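Local coordinates for protein pyruvate kinase (Pseudomonas aeruginosa, PDB 6QXL) that probably catalyses the last step of glycolysis, phosphoryl transfer from phosphoenolpyruvate to ADP giving pyruvate and ATP, and in this structure binds glucose-6-phosphate and magnesium, at residues 305-310 against 337-342. Sequence-based numbering, arbitrary orientation.
Sequences AVLDYT and QGAEKH
In the TIM barrel of pyruvate kinase, as in other (beta/alpha)8 barrels, neighbouring outer helices pack side by side around the barrel, and the C-terminal ends of helices 296-307 and 325-340, which precede and follow the eighth barrel strand, 312-315, are a compact example built on small apolar side chains. V306 and A339 face each other, their CA atoms 6.4 Å apart, and V306 CG1 rests on A339 CB at 3.7 Å. With CG1 anti to the backbone N (chi1 173°), the same methyl also meets E340 CG, 3.9 Å away, where the two side chains cross at about a right angle. Beyond CG the glutamate runs on in extended form, and its carboxylate is hydrogen-bonded at both oxygens to the N-terminal segment, OE1 to the backbone N of R5 and OE2 to the hydroxyl of T6, a residue that V306 also touches. Y309, at positive phi (72°), closes the first helix in a Schellman motif, with hydrogen bonds from Y309 N to V306 O and from T310 N to A305 O. L307, partly exposed, also packs on V261 of a second subunit. Its CD2 lies 3.5 Å from A339 O, a carbonyl already hydrogen-bonded by H342 N. The imidazole of H342, hydrogen-bonded through ND1 to T344 OG1, is approached obliquely by the same methyl, L307 CD2 lying 3.8 Å from H342 CB.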
loop_
_atom_site.group_PDB
_atom_site.type_symbol
_atom_site.label_atom_id
_atom_site.label_comp_id
_atom_site.label_asym_id
_atom_site.label_seq_id
_atom_site.Cartn_x
_atom_site.Cartn_y
_atom_site.Cartn_z
ATOM N N ALA A 305 18.474 -16.364 3.022
ATOM C CA ALA A 305 17.916 -17.155 1.909
ATOM C C ALA A 305 16.511 -17.651 2.262
ATOM O O ALA A 305 15.624 -17.658 1.414
ATOM C CB ALA A 305 18.826 -18.316 1.542
ATOM N N VAL A 306 16.304 -18.014 3.517
ATOM C CA VAL A 306 14.994 -18.443 3.965
ATOM C C VAL A 306 13.996 -17.289 3.891
ATOM O O VAL A 306 12.857 -17.475 3.441
ATOM C CB VAL A 306 15.062 -19.036 5.376
ATOM C CG1 VAL A 306 13.669 -19.324 5.913
ATOM C CG2 VAL A 306 15.898 -20.326 5.363
ATOM N N LEU A 307 14.405 -16.095 4.295
ATOM C CA LEU A 307 13.525 -14.933 4.195
ATOM C C LEU A 307 13.299 -14.502 2.748
ATOM O O LEU A 307 12.207 -14.044 2.434
ATOM C CB LEU A 307 14.050 -13.784 5.014
ATOM C CG LEU A 307 14.244 -14.048 6.507
ATOM C CD1 LEU A 307 14.794 -12.831 7.201
ATOM C CD2 LEU A 307 12.996 -14.519 7.212
ATOM N N ASP A 308 14.276 -14.709 1.859
ATOM C CA ASP A 308 14.033 -14.509 0.422
ATOM C C ASP A 308 12.992 -15.510 -0.129
ATOM O O ASP A 308 12.560 -15.377 -1.273
ATOM C CB ASP A 308 15.316 -14.653 -0.408
ATOM C CG ASP A 308 16.442 -13.678 -0.014
ATOM O OD1 ASP A 308 16.131 -12.520 0.372
ATOM O OD2 ASP A 308 17.650 -14.072 -0.081
ATOM N N TYR A 309 12.629 -16.519 0.674
ATOM C CA TYR A 309 11.656 -17.551 0.307
ATOM C C TYR A 309 12.181 -18.546 -0.736
ATOM O O TYR A 309 11.470 -18.965 -1.647
ATOM C CB TYR A 309 10.261 -16.970 -0.084
ATOM C CG TYR A 309 9.182 -17.625 0.722
ATOM C CD1 TYR A 309 8.994 -17.265 2.070
ATOM C CD2 TYR A 309 8.403 -18.658 0.193
ATOM C CE1 TYR A 309 8.031 -17.885 2.844
ATOM C CE2 TYR A 309 7.431 -19.281 0.969
ATOM C CZ TYR A 309 7.257 -18.894 2.291
ATOM O OH TYR A 309 6.317 -19.515 3.070
ATOM N N THR A 310 13.428 -18.948 -0.562
ATOM C CA THR A 310 13.983 -20.068 -1.298
ATOM C C THR A 310 13.261 -21.345 -0.874
ATOM O O THR A 310 12.794 -21.464 0.264
ATOM C CB THR A 310 15.512 -20.186 -1.036
ATOM O OG1 THR A 310 16.130 -20.972 -2.064
ATOM C CG2 THR A 310 15.828 -20.772 0.320
ATOM N N GLN A 337 14.747 -23.270 10.832
ATOM C CA GLN A 337 13.632 -23.210 11.761
ATOM C C GLN A 337 13.495 -21.848 12.410
ATOM O O GLN A 337 12.368 -21.347 12.560
ATOM C CB GLN A 337 13.763 -24.233 12.855
ATOM C CG GLN A 337 13.222 -25.594 12.517
ATOM C CD GLN A 337 13.285 -26.436 13.800
ATOM O OE1 GLN A 337 14.381 -26.855 14.153
ATOM N NE2 GLN A 337 12.153 -26.573 14.563
ATOM N N GLY A 338 14.624 -21.241 12.761
ATOM C CA GLY A 338 14.605 -19.942 13.427
ATOM C C GLY A 338 14.095 -18.848 12.497
ATOM O O GLY A 338 13.231 -18.064 12.869
ATOM N N ALA A 339 14.608 -18.822 11.271
ATOM C CA ALA A 339 14.198 -17.824 10.323
ATOM C C ALA A 339 12.716 -17.945 9.940
ATOM O O ALA A 339 12.071 -16.937 9.608
ATOM C CB ALA A 339 15.065 -17.905 9.078
ATOM N N GLU A 340 12.178 -19.166 9.987
ATOM C CA GLU A 340 10.777 -19.383 9.634
ATOM C C GLU A 340 9.784 -18.800 10.653
ATOM O O GLU A 340 8.622 -18.614 10.311
ATOM C CB GLU A 340 10.508 -20.872 9.384
ATOM C CG GLU A 340 11.043 -21.341 8.037
ATOM C CD GLU A 340 11.322 -22.847 7.946
ATOM O OE1 GLU A 340 10.793 -23.642 8.768
ATOM O OE2 GLU A 340 12.088 -23.228 7.025
ATOM N N LYS A 341 10.236 -18.502 11.872
ATOM C CA LYS A 341 9.391 -17.821 12.857
ATOM C C LYS A 341 9.142 -16.343 12.542
ATOM O O LYS A 341 8.199 -15.763 13.045
ATOM C CB LYS A 341 9.980 -17.929 14.257
ATOM C CG LYS A 341 10.223 -19.357 14.735
ATOM C CD LYS A 341 10.534 -19.400 16.229
ATOM C CE LYS A 341 11.821 -18.657 16.633
ATOM N NZ LYS A 341 11.942 -18.681 18.103
ATOM N N HIS A 342 9.970 -15.741 11.697
ATOM C CA HIS A 342 9.799 -14.331 11.320
ATOM C C HIS A 342 8.390 -14.089 10.743
ATOM O O HIS A 342 7.851 -14.956 10.047
ATOM C CB HIS A 342 10.856 -13.924 10.295
ATOM C CG HIS A 342 11.194 -12.461 10.297
ATOM N ND1 HIS A 342 10.682 -11.567 9.378
ATOM C CD2 HIS A 342 12.018 -11.737 11.096
ATOM C CE1 HIS A 342 11.165 -10.362 9.618
ATOM N NE2 HIS A 342 11.961 -10.435 10.665
#